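Local structure of plasmodium falciparum gamete antigen 27/25 (1N81) at residues Y29-L33 with L85-C89; E22-C26 with R80-R84. The protein is essential for sexual development of the malaria parasite as a gametocyte protein, though its molecular activity is unknown and may include dimerization. All blocks are in the same frame, centred on the assembly; numbering follows the deposited sequence.

Contact 1: Y29-L33 with L85-C89; sequences YIYLL and LISYC
L85 reaches from helix 71-89 into the side chains of Y29, I30 and L33 on helix 13-35, making this a purely apolar helix-helix contact in the all-helical Pfg27 fold. The short segments cross at -54°, with their axes 11.7 Å apart at closest approach. That spacing leaves the backbones well separated, so the contact is made by side chains.

The two methyl groups of L85 divide the work. CD1 of L85 approaches the Y29 ring obliquely, 3.5 Å from Y29 CD2 and nearly as close to Y29 CE2, and the two side chains cross at about a right angle. The other methyl, CD2 of L85, is shared by two neighbours: it sits 3.8 Å from I30 CG1 and 3.9 Å from L33 CD1. I30 and L85 run past each other in opposite directions, whereas L33 meets L85 at a slant.

Y29 owes its place to a first torsion that sets CG opposite the backbone N (chi1 -155°), and a face of its ring also carries L32 CD2 from the next turn of the same helix. Its hydroxyl is not part of the apolar contact, being hydrogen-bonded to the carbonyl O of A46. Helix 50-63 packs beside this pair: Y56 meets the Y29 ring edge-to-face, and I53 touches both Y29 and L85. All five residues that touch across the contact are buried.

One turn beyond L85, C89 extends the apolar strip. Its thiol is swung to the side of the backbone N (chi1 -54°), and SG of C89 settles 4.1 Å from I30 CG1 and 4.2 Å from L33 CD1.

Contact 2: E22-C26 with R80-R84; sequences EFHAC and RISDR
The segments 22-26 and 80-84 cross at -42° with their axes 10.1 Å apart, and the CA atoms of C26 and I81 come within 5.7 Å of each other. E22 supplies the carboxylate that two arginines of the other helix grip.

R80 binds it side-on, one nitrogen to each oxygen: NE of R80 donates to E22 OE1 and NH2 of R80 to E22 OE2, each over 2.8 Å and along the syn lone pair. Carboxylate and guanidinium are nearly coplanar, 16° apart, which is the geometry of a paired, two-bond salt bridge. A bend at chi3 turns the R80 guanidinium back to this position. R84 instead converges end-on upon a single oxygen. Its NH1 lies 2.7 Å from E22 OE1, on the anti lone pair, while NH2 of R84 reaches the same OE1 at 2.9 Å from above the carboxylate plane. OE1 therefore accepts three bonds, and the two positive charges probably favour the ionised form of E22.

CE2 of F23 sits over one face of the R84 guanidinium, toward its rim, and CZ of F23 comes 3.4 Å from R84 NH2; the two planes are 54° apart, so this is no parallel stack. Beside the arginine chain, SG of C26 packs 3.7 Å from R84 CD. Separately, I81 CD1 rests against A25 CB. Further partners hold the arginines: E109 of helix 96-122 forms a salt bridge with R84 NH2, and Q168 of helix 156-173 accepts a hydrogen bond from R80 NH1.

With every touching residue buried, the E22, R80 and R84 trio is a buried salt-bridge network joining two helices inside a helical domain.

In the fold
From the N terminus, helix 13-35 supplies first residues 22-26 and then 29-33; the chain next passes through helices 42-47 and 50-63 before helix 71-89 contributes 80-84 and then 85-89. Contact 2 closes a loop of 53 intervening residues and contact 1 one of 51. Their segments alternate along the chain, so the two loops cross. Both contacts join the same helix pair, with centres 8 Å apart, and the paired segments run N-to-C in roughly the same sense, 42° apart in contact 2 and 54° in contact 1. Helices 50-63 and 96-122 flank both contacts; helix 156-173 adds to contact 2, which lies nearer the centre of the chain, and helix 42-47 to contact 1.

Contact 1: Y29-L33 with L85-C89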
# COMPACT_ATOMS: atom_id res chain seq x y z
N TYR A 29 6.42 -1.02 11.82
CA TYR A 29 5.65 -1.82 12.76
C TYR A 29 6.08 -3.28 12.75
O TYR A 29 6.01 -3.97 13.76
CB TYR A 29 4.16 -1.71 12.47
CG TYR A 29 3.34 -1.96 13.68
CD1 TYR A 29 3.03 -0.93 14.56
CD2 TYR A 29 2.85 -3.26 13.97
CE1 TYR A 29 2.24 -1.16 15.70
CE2 TYR A 29 2.06 -3.50 15.11
CZ TYR A 29 1.76 -2.45 15.97
OH TYR A 29 0.99 -2.66 17.09
N ILE A 30 6.51 -3.77 11.59
CA ILE A 30 6.96 -5.15 11.50
C ILE A 30 8.27 -5.26 12.28
O ILE A 30 8.56 -6.31 12.85
CB ILE A 30 7.15 -5.60 10.04
CG1 ILE A 30 5.78 -5.89 9.41
CG2 ILE A 30 8.04 -6.85 9.96
CD1 ILE A 30 5.83 -6.22 7.97
N TYR A 31 9.04 -4.19 12.30
CA TYR A 31 10.29 -4.20 13.06
C TYR A 31 9.95 -4.34 14.54
O TYR A 31 10.58 -5.11 15.26
CB TYR A 31 11.08 -2.92 12.86
CG TYR A 31 12.41 -2.95 13.58
CD1 TYR A 31 13.52 -3.54 13.00
CD2 TYR A 31 12.54 -2.39 14.85
CE1 TYR A 31 14.74 -3.58 13.67
CE2 TYR A 31 13.76 -2.43 15.53
CZ TYR A 31 14.84 -3.02 14.93
OH TYR A 31 16.04 -3.04 15.61
N LEU A 32 8.95 -3.60 14.99
CA LEU A 32 8.51 -3.67 16.38
C LEU A 32 8.15 -5.13 16.70
O LEU A 32 8.62 -5.70 17.68
CB LEU A 32 7.26 -2.79 16.60
CG LEU A 32 6.56 -2.96 17.95
CD1 LEU A 32 7.53 -2.48 19.07
CD2 LEU A 32 5.24 -2.18 17.98
N LEU A 33 7.30 -5.72 15.85
CA LEU A 33 6.87 -7.09 16.08
C LEU A 33 8.07 -7.98 16.31
O LEU A 33 8.08 -8.80 17.21
CB LEU A 33 6.06 -7.61 14.88
CG LEU A 33 4.65 -7.03 14.80
CD1 LEU A 33 3.90 -7.61 13.61
CD2 LEU A 33 3.93 -7.32 16.09
N LEU A 85 0.17 -7.52 8.67
CA LEU A 85 0.85 -8.12 9.82
C LEU A 85 0.40 -9.59 9.96
O LEU A 85 1.23 -10.50 10.09
CB LEU A 85 0.49 -7.37 11.11
CG LEU A 85 0.80 -5.87 11.11
CD1 LEU A 85 0.49 -5.30 12.47
CD2 LEU A 85 2.24 -5.61 10.76
N ILE A 86 -0.91 -9.81 9.90
CA ILE A 86 -1.48 -11.15 10.01
C ILE A 86 -1.13 -12.02 8.79
O ILE A 86 -0.89 -13.21 8.93
CB ILE A 86 -3.00 -11.05 10.22
CG1 ILE A 86 -3.26 -10.54 11.65
CG2 ILE A 86 -3.67 -12.39 9.98
CD1 ILE A 86 -4.70 -10.29 11.96
N SER A 87 -1.04 -11.42 7.61
CA SER A 87 -0.70 -12.18 6.41
C SER A 87 0.78 -12.61 6.35
O SER A 87 1.10 -13.70 5.87
CB SER A 87 -1.04 -11.35 5.17
OG SER A 87 -0.74 -12.06 3.97
N TYR A 88 1.67 -11.74 6.83
CA TYR A 88 3.12 -12.01 6.76
C TYR A 88 3.82 -12.41 8.06
O TYR A 88 4.93 -12.95 8.02
CB TYR A 88 3.85 -10.75 6.24
CG TYR A 88 3.35 -10.18 4.93
CD1 TYR A 88 3.48 -8.81 4.64
CD2 TYR A 88 2.80 -11.02 3.95
CE1 TYR A 88 3.09 -8.29 3.42
CE2 TYR A 88 2.40 -10.50 2.71
CZ TYR A 88 2.55 -9.13 2.45
OH TYR A 88 2.15 -8.62 1.24
N CYS A 89 3.22 -12.12 9.21
CA CYS A 89 3.92 -12.40 10.47
C CYS A 89 3.25 -13.36 11.43
O CYS A 89 3.72 -13.53 12.56
CB CYS A 89 4.16 -11.08 11.21
SG CYS A 89 5.02 -9.80 10.23

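Contact 2: E22-C26 with R80-R84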
# COMPACT_ATOMS: atom_id res chain seq x y z
N GLU A 22 2.24 4.68 4.23
CA GLU A 22 1.64 3.39 4.58
C GLU A 22 2.66 2.26 4.63
O GLU A 22 2.71 1.48 5.57
CB GLU A 22 0.57 3.01 3.54
CG GLU A 22 0.08 1.55 3.65
CD GLU A 22 -1.32 1.31 3.06
OE1 GLU A 22 -1.76 0.13 3.01
OE2 GLU A 22 -1.99 2.28 2.65
N PHE A 23 3.50 2.18 3.60
CA PHE A 23 4.45 1.08 3.59
C PHE A 23 5.62 1.22 4.56
O PHE A 23 6.07 0.22 5.08
CB PHE A 23 4.91 0.81 2.14
CG PHE A 23 3.85 0.13 1.29
CD1 PHE A 23 2.97 0.89 0.51
CD2 PHE A 23 3.67 -1.24 1.35
CE1 PHE A 23 1.91 0.28 -0.20
CE2 PHE A 23 2.60 -1.88 0.64
CZ PHE A 23 1.72 -1.10 -0.14
N HIS A 24 6.10 2.44 4.83
CA HIS A 24 7.18 2.58 5.81
C HIS A 24 6.59 2.39 7.19
O HIS A 24 7.22 1.81 8.08
CB HIS A 24 7.87 3.94 5.71
CG HIS A 24 8.85 4.02 4.58
ND1 HIS A 24 10.19 3.72 4.73
CD2 HIS A 24 8.68 4.29 3.26
CE1 HIS A 24 10.79 3.79 3.56
NE2 HIS A 24 9.90 4.14 2.65
N ALA A 25 5.36 2.85 7.38
CA ALA A 25 4.75 2.65 8.69
C ALA A 25 4.60 1.13 8.90
O ALA A 25 4.78 0.62 10.01
CB ALA A 25 3.36 3.35 8.77
N CYS A 26 4.28 0.41 7.83
CA CYS A 26 4.10 -1.04 7.93
C CYS A 26 5.47 -1.70 8.24
O CYS A 26 5.56 -2.53 9.14
CB CYS A 26 3.50 -1.59 6.62
SG CYS A 26 2.97 -3.34 6.76
N ARG A 80 -5.33 -1.96 6.42
CA ARG A 80 -4.45 -2.67 5.49
C ARG A 80 -3.15 -3.09 6.18
O ARG A 80 -2.65 -4.19 5.96
CB ARG A 80 -4.15 -1.82 4.24
CG ARG A 80 -5.30 -1.81 3.19
CD ARG A 80 -4.81 -1.16 1.90
NE ARG A 80 -4.40 0.23 2.11
CZ ARG A 80 -5.22 1.27 2.02
NH1 ARG A 80 -6.50 1.06 1.73
NH2 ARG A 80 -4.76 2.51 2.20
N ILE A 81 -2.62 -2.21 7.02
CA ILE A 81 -1.38 -2.53 7.70
C ILE A 81 -1.60 -3.74 8.63
O ILE A 81 -0.84 -4.71 8.59
CB ILE A 81 -0.84 -1.31 8.50
CG1 ILE A 81 -0.22 -0.27 7.54
CG2 ILE A 81 0.18 -1.78 9.51
CD1 ILE A 81 0.20 1.09 8.25
N SER A 82 -2.64 -3.68 9.46
CA SER A 82 -2.90 -4.80 10.36
C SER A 82 -3.09 -6.08 9.54
O SER A 82 -2.58 -7.13 9.90
CB SER A 82 -4.14 -4.53 11.22
OG SER A 82 -4.27 -5.57 12.17
N ASP A 83 -3.80 -6.00 8.42
CA ASP A 83 -3.96 -7.21 7.63
C ASP A 83 -2.64 -7.77 7.12
O ASP A 83 -2.47 -8.98 7.05
CB ASP A 83 -4.94 -6.98 6.48
CG ASP A 83 -6.38 -6.77 6.98
OD1 ASP A 83 -6.65 -7.06 8.18
OD2 ASP A 83 -7.23 -6.32 6.19
N ARG A 84 -1.70 -6.89 6.79
CA ARG A 84 -0.40 -7.35 6.30
C ARG A 84 0.34 -8.02 7.44
O ARG A 84 1.06 -8.99 7.21
CB ARG A 84 0.45 -6.19 5.75
CG ARG A 84 -0.03 -5.63 4.39
CD ARG A 84 0.95 -4.57 3.85
NE ARG A 84 0.34 -3.89 2.71
CZ ARG A 84 -0.32 -2.74 2.78
NH1 ARG A 84 -0.47 -2.11 3.94
NH2 ARG A 84 -0.87 -2.25 1.68